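Hydrogenase maturation factor (Thermoanaerobacter tengcongensis, PDB 3VTH) probably transfers the carbamoyl group of carbamoyl phosphate, at the expense of ATP, to the C-terminal cysteine of HypE during [NiFe]-hydrogenase maturation. Local coordinates at residues 399-411 against 454-468. Residues are numbered along the deposited sequence; the frame is centred on the assembly and turned at random.
With AP2 (phosphomethylphosphonic acid adenosyl ester), chain H; PO4 (phosphate ion), chain M.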
ATOM      1  N   LYS A 399      17.237 -15.444  10.439  1.00 47.29           N
ATOM      2  CA  LYS A 399      18.637 -15.755  10.678  1.00 48.44           C
ATOM      3  C   LYS A 399      19.375 -14.537  11.259  1.00 47.65           C
ATOM      4  O   LYS A 399      20.031 -14.625  12.298  1.00 48.94           O
ATOM      5  CB  LYS A 399      19.277 -16.202   9.356  1.00 48.73           C
ATOM      6  CG  LYS A 399      20.135 -17.457   9.451  1.00 51.69           C
ATOM      7  CD  LYS A 399      21.516 -17.203  10.066  1.00 55.75           C
ATOM      8  CE  LYS A 399      22.383 -18.466  10.045  1.00 56.95           C
ATOM      9  NZ  LYS A 399      21.885 -19.518  10.982  1.00 59.94           N
ATOM     10  N   ALA A 400      19.247 -13.401  10.571  1.00 45.01           N
ATOM     11  CA  ALA A 400      19.859 -12.139  10.987  1.00 43.34           C
ATOM     12  C   ALA A 400      18.985 -11.040  10.381  1.00 39.84           C
ATOM     13  O   ALA A 400      18.149 -11.347   9.552  1.00 38.97           O
ATOM     14  CB  ALA A 400      21.297 -12.055  10.445  1.00 44.02           C
ATOM     15  N   SER A 401      19.164  -9.784  10.790  1.00 37.75           N
ATOM     16  CA  SER A 401      18.390  -8.675  10.203  1.00 35.54           C
ATOM     17  C   SER A 401      18.874  -8.311   8.794  1.00 33.73           C
ATOM     18  O   SER A 401      20.075  -8.113   8.547  1.00 33.66           O
ATOM     19  CB  SER A 401      18.386  -7.434  11.099  1.00 35.73           C
ATOM     20  OG  SER A 401      17.471  -7.590  12.176  1.00 36.37           O
ATOM     21  N   ILE A 402      17.920  -8.230   7.878  1.00 31.57           N
ATOM     22  CA  ILE A 402      18.213  -7.903   6.484  1.00 29.80           C
ATOM     23  C   ILE A 402      17.498  -6.607   6.138  1.00 28.73           C
ATOM     24  O   ILE A 402      16.356  -6.407   6.534  1.00 27.60           O
ATOM     25  CB  ILE A 402      17.750  -9.038   5.540  1.00 29.31           C
ATOM     26  CG1 ILE A 402      18.724 -10.225   5.656  1.00 31.89           C
ATOM     27  CG2 ILE A 402      17.640  -8.547   4.058  1.00 27.65           C
ATOM     28  CD1 ILE A 402      18.224 -11.512   5.021  1.00 32.63           C
ATOM     29  N   LEU A 403      18.185  -5.715   5.434  1.00 27.93           N
ATOM     30  CA  LEU A 403      17.507  -4.596   4.798  1.00 27.16           C
ATOM     31  C   LEU A 403      17.357  -4.922   3.309  1.00 26.14           C
ATOM     32  O   LEU A 403      18.339  -5.169   2.627  1.00 25.79           O
ATOM     33  CB  LEU A 403      18.311  -3.303   4.990  1.00 27.93           C
ATOM     34  CG  LEU A 403      17.902  -2.089   4.141  1.00 29.34           C
ATOM     35  CD1 LEU A 403      16.495  -1.567   4.524  1.00 27.28           C
ATOM     36  CD2 LEU A 403      18.949  -0.994   4.306  1.00 30.55           C
ATOM     37  N   ALA A 404      16.122  -4.917   2.823  1.00 24.78           N
ATOM     38  CA  ALA A 404      15.837  -5.051   1.399  1.00 23.75           C
ATOM     39  C   ALA A 404      15.437  -3.676   0.880  1.00 23.74           C
ATOM     40  O   ALA A 404      14.511  -3.067   1.399  1.00 23.19           O
ATOM     41  CB  ALA A 404      14.734  -6.072   1.170  1.00 22.49           C
ATOM     42  N   VAL A 405      16.162  -3.193  -0.132  1.00 23.82           N
ATOM     43  CA  VAL A 405      16.100  -1.792  -0.523  1.00 23.32           C
ATOM     44  C   VAL A 405      14.961  -1.488  -1.481  1.00 22.99           C
ATOM     45  O   VAL A 405      14.646  -0.315  -1.710  1.00 22.57           O
ATOM     46  CB  VAL A 405      17.447  -1.268  -1.096  1.00 23.70           C
ATOM     47  CG1 VAL A 405      18.550  -1.280  -0.003  1.00 25.36           C
ATOM     48  CG2 VAL A 405      17.862  -2.030  -2.354  1.00 22.87           C
ATOM     49  N   GLY A 406      14.352  -2.533  -2.041  1.00 22.47           N
ATOM     50  CA  GLY A 406      13.226  -2.341  -2.974  1.00 22.54           C
ATOM     51  C   GLY A 406      13.670  -2.077  -4.401  1.00 23.10           C
ATOM     52  O   GLY A 406      14.815  -2.379  -4.779  1.00 24.04           O
ATOM     53  N   GLY A 407      12.768  -1.523  -5.206  1.00 23.41           N
ATOM     54  CA  GLY A 407      13.063  -1.247  -6.610  1.00 23.74           C
ATOM     55  C   GLY A 407      13.115   0.249  -6.895  1.00 25.06           C
ATOM     56  O   GLY A 407      13.644   1.030  -6.099  1.00 26.36           O
ATOM     57  N   PHE A 408      12.550   0.634  -8.030  1.00 24.58           N
ATOM     58  CA  PHE A 408      12.532   2.015  -8.501  1.00 26.58           C
ATOM     59  C   PHE A 408      11.102   2.585  -8.410  1.00 25.94           C
ATOM     60  O   PHE A 408      10.859   3.503  -7.625  1.00 26.25           O
ATOM     61  CB  PHE A 408      13.139   2.109  -9.925  1.00 27.44           C
ATOM     62  CG  PHE A 408      12.663   3.302 -10.740  1.00 31.26           C
ATOM     63  CD1 PHE A 408      12.151   3.114 -12.018  1.00 33.11           C
ATOM     64  CD2 PHE A 408      12.708   4.595 -10.228  1.00 34.62           C
ATOM     65  CE1 PHE A 408      11.704   4.201 -12.791  1.00 36.32           C
ATOM     66  CE2 PHE A 408      12.261   5.679 -10.981  1.00 37.16           C
ATOM     67  CZ  PHE A 408      11.761   5.484 -12.272  1.00 36.63           C
ATOM     68  N   TYR A 409      10.172   2.046  -9.196  1.00 25.30           N
ATOM     69  CA  TYR A 409       8.782   2.502  -9.132  1.00 25.46           C
ATOM     70  C   TYR A 409       8.151   2.131  -7.807  1.00 23.77           C
ATOM     71  O   TYR A 409       8.392   1.031  -7.287  1.00 22.47           O
ATOM     72  CB  TYR A 409       7.937   1.853 -10.227  1.00 26.23           C
ATOM     73  CG  TYR A 409       8.301   2.269 -11.630  1.00 30.84           C
ATOM     74  CD1 TYR A 409       7.967   3.537 -12.112  1.00 34.30           C
ATOM     75  CD2 TYR A 409       8.969   1.387 -12.481  1.00 34.69           C
ATOM     76  CE1 TYR A 409       8.293   3.927 -13.427  1.00 38.76           C
ATOM     77  CE2 TYR A 409       9.295   1.758 -13.798  1.00 38.09           C
ATOM     78  CZ  TYR A 409       8.953   3.026 -14.257  1.00 40.28           C
ATOM     79  OH  TYR A 409       9.281   3.387 -15.545  1.00 45.26           O
ATOM     80  N   LYS A 410       7.329   3.032  -7.275  1.00 22.39           N
ATOM     81  CA  LYS A 410       6.484   2.717  -6.129  1.00 21.96           C
ATOM     82  C   LYS A 410       7.310   2.112  -4.988  1.00 21.87           C
ATOM     83  O   LYS A 410       6.911   1.135  -4.343  1.00 20.71           O
ATOM     84  CB  LYS A 410       5.381   1.739  -6.557  1.00 21.06           C
ATOM     85  CG  LYS A 410       4.371   2.310  -7.595  1.00 23.68           C
ATOM     86  CD  LYS A 410       3.459   1.179  -8.096  1.00 24.24           C
ATOM     87  CE  LYS A 410       2.323   1.657  -9.034  1.00 27.16           C
ATOM     88  NZ  LYS A 410       2.802   2.404 -10.262  1.00 28.08           N
ATOM     89  N   ASN A 411       8.476   2.687  -4.753  1.00 22.12           N
ATOM     90  CA  ASN A 411       9.419   2.042  -3.854  1.00 21.82           C
ATOM     91  C   ASN A 411       8.885   1.819  -2.432  1.00 22.07           C
ATOM     92  O   ASN A 411       8.206   2.678  -1.874  1.00 21.48           O
ATOM     93  CB  ASN A 411      10.732   2.814  -3.827  1.00 21.96           C
ATOM     94  CG  ASN A 411      11.718   2.240  -2.806  1.00 23.61           C
ATOM     95  OD1 ASN A 411      12.621   1.460  -3.145  1.00 26.82           O
ATOM     96  ND2 ASN A 411      11.528   2.602  -1.563  1.00 19.46           N
ATOM     97  N   PRO A 454      20.764  -3.537  10.203  1.00 35.88           N
ATOM     98  CA  PRO A 454      20.910  -4.507   9.133  1.00 35.12           C
ATOM     99  C   PRO A 454      22.290  -5.151   9.144  1.00 35.66           C
ATOM    100  O   PRO A 454      23.298  -4.470   9.361  1.00 35.91           O
ATOM    101  CB  PRO A 454      20.728  -3.662   7.868  1.00 34.38           C
ATOM    102  CG  PRO A 454      19.822  -2.554   8.314  1.00 34.64           C
ATOM    103  CD  PRO A 454      20.276  -2.240   9.705  1.00 35.32           C
ATOM    104  N   GLU A 455      22.313  -6.461   8.925  1.00 35.62           N
ATOM    105  CA  GLU A 455      23.573  -7.204   8.815  1.00 37.45           C
ATOM    106  C   GLU A 455      23.894  -7.567   7.361  1.00 35.86           C
ATOM    107  O   GLU A 455      25.054  -7.737   6.997  1.00 35.87           O
ATOM    108  CB  GLU A 455      23.541  -8.428   9.732  1.00 38.94           C
ATOM    109  CG  GLU A 455      23.483  -8.014  11.216  1.00 44.07           C
ATOM    110  CD  GLU A 455      23.670  -9.167  12.202  1.00 51.40           C
ATOM    111  OE1 GLU A 455      23.096 -10.255  11.974  1.00 53.89           O
ATOM    112  OE2 GLU A 455      24.371  -8.975  13.230  1.00 55.91           O
ATOM    113  N   VAL A 456      22.855  -7.648   6.529  1.00 33.66           N
ATOM    114  CA  VAL A 456      23.003  -7.974   5.118  1.00 32.70           C
ATOM    115  C   VAL A 456      21.998  -7.103   4.368  1.00 30.65           C
ATOM    116  O   VAL A 456      20.903  -6.829   4.886  1.00 29.38           O
ATOM    117  CB  VAL A 456      22.733  -9.492   4.847  1.00 33.11           C
ATOM    118  CG1 VAL A 456      22.664  -9.797   3.370  1.00 32.57           C
ATOM    119  CG2 VAL A 456      23.827 -10.382   5.497  1.00 36.43           C
ATOM    120  N   VAL A 457      22.374  -6.645   3.176  1.00 29.41           N
ATOM    121  CA  VAL A 457      21.467  -5.837   2.354  1.00 27.96           C
ATOM    122  C   VAL A 457      21.120  -6.596   1.071  1.00 27.37           C
ATOM    123  O   VAL A 457      22.013  -7.149   0.408  1.00 26.87           O
ATOM    124  CB  VAL A 457      22.057  -4.437   2.030  1.00 28.55           C
ATOM    125  CG1 VAL A 457      23.366  -4.558   1.231  1.00 30.76           C
ATOM    126  CG2 VAL A 457      21.054  -3.595   1.216  1.00 26.99           C
ATOM    127  N   ALA A 458      19.828  -6.638   0.745  1.00 26.36           N
ATOM    128  CA  ALA A 458      19.347  -7.275  -0.465  1.00 25.77           C
ATOM    129  C   ALA A 458      18.878  -6.183  -1.427  1.00 25.17           C
ATOM    130  O   ALA A 458      18.275  -5.170  -1.011  1.00 24.44           O
ATOM    131  CB  ALA A 458      18.204  -8.244  -0.161  1.00 24.99           C
ATOM    132  N   HIS A 459      19.175  -6.384  -2.705  1.00 24.63           N
ATOM    133  CA  HIS A 459      18.876  -5.366  -3.710  1.00 24.38           C
ATOM    134  C   HIS A 459      18.596  -6.008  -5.061  1.00 24.14           C
ATOM    135  O   HIS A 459      18.907  -7.194  -5.279  1.00 24.44           O
ATOM    136  CB  HIS A 459      20.044  -4.366  -3.812  1.00 24.73           C
ATOM    137  CG  HIS A 459      21.318  -4.966  -4.323  1.00 26.14           C
ATOM    138  ND1 HIS A 459      21.585  -5.129  -5.670  1.00 25.67           N
ATOM    139  CD2 HIS A 459      22.400  -5.437  -3.665  1.00 27.63           C
ATOM    140  CE1 HIS A 459      22.782  -5.673  -5.814  1.00 28.67           C
ATOM    141  NE2 HIS A 459      23.298  -5.865  -4.610  1.00 28.36           N
ATOM    142  N   ASP A 460      18.009  -5.224  -5.962  1.00 24.00           N
ATOM    143  CA  ASP A 460      17.724  -5.671  -7.309  1.00 22.82           C
ATOM    144  C   ASP A 460      19.010  -5.804  -8.122  1.00 24.16           C
ATOM    145  O   ASP A 460      19.982  -5.059  -7.911  1.00 24.12           O
ATOM    146  CB  ASP A 460      16.799  -4.661  -8.006  1.00 23.04           C
ATOM    147  CG  ASP A 460      16.001  -5.287  -9.151  1.00 24.18           C
ATOM    148  OD1 ASP A 460      14.833  -5.654  -8.926  1.00 25.75           O
ATOM    149  OD2 ASP A 460      16.530  -5.390 -10.277  1.00 25.43           O
ATOM    150  N   MET A 461      19.014  -6.733  -9.079  1.00 24.18           N
ATOM    151  CA  MET A 461      20.154  -6.835 -10.000  1.00 26.00           C
ATOM    152  C   MET A 461      20.355  -5.585 -10.861  1.00 26.50           C
ATOM    153  O   MET A 461      21.460  -5.357 -11.339  1.00 26.82           O
ATOM    154  CB  MET A 461      20.038  -8.065 -10.892  1.00 25.83           C
ATOM    155  CG  MET A 461      20.161  -9.374 -10.140  1.00 27.49           C
ATOM    156  SD  MET A 461      19.842 -10.788 -11.204  1.00 31.82           S
ATOM    157  CE  MET A 461      20.421 -12.085 -10.117  1.00 30.61           C
ATOM    158  N   HIS A 462      19.290  -4.799 -11.073  1.00 26.41           N
ATOM    159  CA  HIS A 462      19.381  -3.571 -11.886  1.00 27.63           C
ATOM    160  C   HIS A 462      20.380  -2.604 -11.248  1.00 29.16           C
ATOM    161  O   HIS A 462      20.144  -2.122 -10.139  1.00 28.68           O
ATOM    162  CB  HIS A 462      17.997  -2.899 -12.001  1.00 26.96           C
ATOM    163  CG  HIS A 462      17.918  -1.835 -13.055  1.00 27.79           C
ATOM    164  ND1 HIS A 462      17.001  -1.877 -14.087  1.00 29.16           N
ATOM    165  CD2 HIS A 462      18.622  -0.692 -13.224  1.00 28.15           C
ATOM    166  CE1 HIS A 462      17.155  -0.814 -14.858  1.00 27.59           C
ATOM    167  NE2 HIS A 462      18.132  -0.077 -14.357  1.00 28.24           N
ATOM    168  N   LYS A 463      21.480  -2.307 -11.943  1.00 30.57           N
ATOM    169  CA  LYS A 463      22.535  -1.453 -11.359  1.00 32.92           C
ATOM    170  C   LYS A 463      22.210   0.050 -11.392  1.00 32.63           C
ATOM    171  O   LYS A 463      22.882   0.839 -10.737  1.00 33.69           O
ATOM    172  CB  LYS A 463      23.886  -1.677 -12.067  1.00 34.91           C
ATOM    173  CG  LYS A 463      24.352  -3.132 -12.180  1.00 38.25           C
ATOM    174  CD  LYS A 463      25.642  -3.211 -12.999  1.00 44.50           C
ATOM    175  CE  LYS A 463      26.089  -4.656 -13.243  1.00 47.76           C
ATOM    176  NZ  LYS A 463      26.301  -5.381 -11.951  1.00 48.57           N
ATOM    177  N   GLY A 464      21.209   0.438 -12.179  1.00 31.66           N
ATOM    178  CA  GLY A 464      20.821   1.849 -12.308  1.00 32.14           C
ATOM    179  C   GLY A 464      19.829   2.381 -11.260  1.00 31.55           C
ATOM    180  O   GLY A 464      19.688   3.595 -11.116  1.00 32.77           O
ATOM    181  N   TYR A 465      19.167   1.501 -10.511  1.00 29.15           N
ATOM    182  CA  TYR A 465      18.226   1.959  -9.470  1.00 28.48           C
ATOM    183  C   TYR A 465      19.003   2.723  -8.404  1.00 29.06           C
ATOM    184  O   TYR A 465      20.065   2.284  -7.978  1.00 28.87           O
ATOM    185  CB  TYR A 465      17.524   0.780  -8.800  1.00 26.64           C
ATOM    186  CG  TYR A 465      16.535   0.010  -9.656  1.00 26.96           C
ATOM    187  CD1 TYR A 465      16.184   0.429 -10.957  1.00 26.89           C
ATOM    188  CD2 TYR A 465      15.923  -1.119  -9.143  1.00 25.92           C
ATOM    189  CE1 TYR A 465      15.230  -0.312 -11.725  1.00 24.98           C
ATOM    190  CE2 TYR A 465      15.006  -1.848  -9.875  1.00 25.93           C
ATOM    191  CZ  TYR A 465      14.670  -1.445 -11.161  1.00 27.35           C
ATOM    192  OH  TYR A 465      13.752  -2.228 -11.813  1.00 27.46           O
ATOM    193  N   LEU A 466      18.475   3.858  -7.968  1.00 28.98           N
ATOM    194  CA  LEU A 466      19.061   4.543  -6.809  1.00 29.94           C
ATOM    195  C   LEU A 466      19.081   3.645  -5.577  1.00 28.72           C
ATOM    196  O   LEU A 466      19.989   3.756  -4.747  1.00 29.28           O
ATOM    197  CB  LEU A 466      18.308   5.826  -6.482  1.00 30.64           C
ATOM    198  CG  LEU A 466      18.278   6.931  -7.539  1.00 34.18           C
ATOM    199  CD1 LEU A 466      17.434   8.084  -6.977  1.00 36.54           C
ATOM    200  CD2 LEU A 466      19.683   7.426  -7.862  1.00 37.53           C
ATOM    201  N   SER A 467      18.084   2.762  -5.461  1.00 27.31           N
ATOM    202  CA  SER A 467      18.043   1.801  -4.357  1.00 27.43           C
ATOM    203  C   SER A 467      19.256   0.852  -4.380  1.00 27.86           C
ATOM    204  O   SER A 467      19.849   0.550  -3.331  1.00 28.28           O
ATOM    205  CB  SER A 467      16.725   1.012  -4.351  1.00 25.64           C
ATOM    206  OG  SER A 467      16.532   0.295  -5.563  1.00 26.43           O
ATOM    207  N   THR A 468      19.616   0.391  -5.571  1.00 27.67           N
ATOM    208  CA  THR A 468      20.810  -0.445  -5.757  1.00 29.43           C
ATOM    209  C   THR A 468      22.088   0.322  -5.390  1.00 30.70           C
ATOM    210  O   THR A 468      22.932  -0.182  -4.647  1.00 31.18           O
ATOM    211  CB  THR A 468      20.902  -0.969  -7.212  1.00 28.63           C
ATOM    212  OG1 THR A 468      19.755  -1.777  -7.482  1.00 28.42           O
ATOM    213  CG2 THR A 468      22.199  -1.798  -7.427  1.00 30.60           C
TER
HETATM  214  PB  AP2 H 806       8.163  -2.633 -13.401  1.00 38.84           P
HETATM  215  O1B AP2 H 806       7.388  -2.845 -14.678  1.00 38.10           O
HETATM  216  O2B AP2 H 806       8.626  -3.866 -12.688  1.00 34.03           O
HETATM  217  O3B AP2 H 806       9.206  -1.555 -13.549  1.00 40.69           O
HETATM  218  C3A AP2 H 806       6.920  -1.883 -12.315  1.00 34.10           C
HETATM  219  PA  AP2 H 806       5.551  -2.976 -11.837  1.00 34.45           P
HETATM  220  O1A AP2 H 806       4.876  -2.131 -10.766  1.00 30.12           O
HETATM  221  O2A AP2 H 806       5.916  -4.409 -11.534  1.00 29.34           O
HETATM  222  O5' AP2 H 806       4.613  -3.051 -13.154  1.00 34.22           O
HETATM  223  C5' AP2 H 806       3.909  -1.873 -13.530  1.00 36.48           C
HETATM  224  C4' AP2 H 806       3.445  -2.119 -14.947  1.00 37.36           C
HETATM  225  O4' AP2 H 806       2.364  -3.053 -14.940  1.00 37.86           O
HETATM  226  C3' AP2 H 806       2.886  -0.873 -15.603  1.00 38.49           C
HETATM  227  O3' AP2 H 806       3.941  -0.025 -16.068  1.00 39.84           O
HETATM  228  C2' AP2 H 806       2.062  -1.501 -16.710  1.00 39.11           C
HETATM  229  O2' AP2 H 806       2.967  -1.800 -17.779  1.00 38.39           O
HETATM  230  C1' AP2 H 806       1.519  -2.784 -16.067  1.00 37.66           C
HETATM  231  N9  AP2 H 806       0.105  -2.514 -15.677  1.00 37.59           N
HETATM  232  C8  AP2 H 806      -0.348  -1.624 -14.759  1.00 37.42           C
HETATM  233  N7  AP2 H 806      -1.707  -1.607 -14.702  1.00 37.34           N
HETATM  234  C5  AP2 H 806      -2.153  -2.507 -15.600  1.00 37.29           C
HETATM  235  C6  AP2 H 806      -3.478  -2.993 -16.060  1.00 37.62           C
HETATM  236  N6  AP2 H 806      -4.630  -2.512 -15.527  1.00 36.46           N
HETATM  237  N1  AP2 H 806      -3.493  -3.938 -17.041  1.00 37.69           N
HETATM  238  C2  AP2 H 806      -2.363  -4.450 -17.575  1.00 36.89           C
HETATM  239  N3  AP2 H 806      -1.128  -4.042 -17.211  1.00 36.25           N
HETATM  240  C4  AP2 H 806      -0.965  -3.093 -16.248  1.00 36.56           C
HETATM  241  P   PO4 M 811      17.493   2.636 -17.247  1.00 84.17           P
HETATM  242  O1  PO4 M 811      16.409   3.673 -17.078  1.00 84.38           O
HETATM  243  O2  PO4 M 811      16.881   1.255 -17.148  1.00 83.98           O
HETATM  244  O3  PO4 M 811      18.131   2.803 -18.607  1.00 84.11           O
HETATM  245  O4  PO4 M 811      18.528   2.816 -16.155  1.00 83.74           O
HETATM  246  O   HOH W   1      17.783  -2.390  -5.673  1.00 16.33           O
HETATM  247  O   HOH W   2      15.592   2.999  -6.972  1.00 23.71           O
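The Tyr465 ring lies between two methylenes: Phe408 CB stands over one face, 3.8 Å from the ring centroid in a CH-pi contact, and His462 CB sits over the centre of the opposite face. Gly407 CA approaches the same ring obliquely, near CD2. Phe408 CB rests on Tyr465, while CG, anti to the backbone N (chi1 155°), carries the phenyl away, with CE1 over one face of the Tyr409 ring. At the edge of that ring, near its plane, AP2 O3B comes within 3.1 Å of Tyr409 CD2, in the nucleotide pocket. These loops follow strands 402-404 and 456-460, parallel neighbours in the mixed sheet of the Kae1-like domain, an actin-ATPase-type fold. Leu403 turns both its N-H and its C=O to strand 456-460: N donates to Val456 O (3.0 Å) and O accepts from Ala458 N (2.8 Å). Val405 N then bonds Ala458 O. Ile402 and Val456 lie side by side on the face beneath helix 737-749; on the other face, shared with Leu403, Val457 turns CG2 to Val405 CG1, 3.6 Å away. Where the strands end, one water links Gly406 O, Asp460 N, Ser467 OG and Thr468 OG1, and a second joins Gly407 O (2.9 Å) to Ser467 N at the start of helix 466-473. Asp460 OD2 accepts from His462 N in an Asx turn, while OD1 holds ND1 of the iron ligand His483.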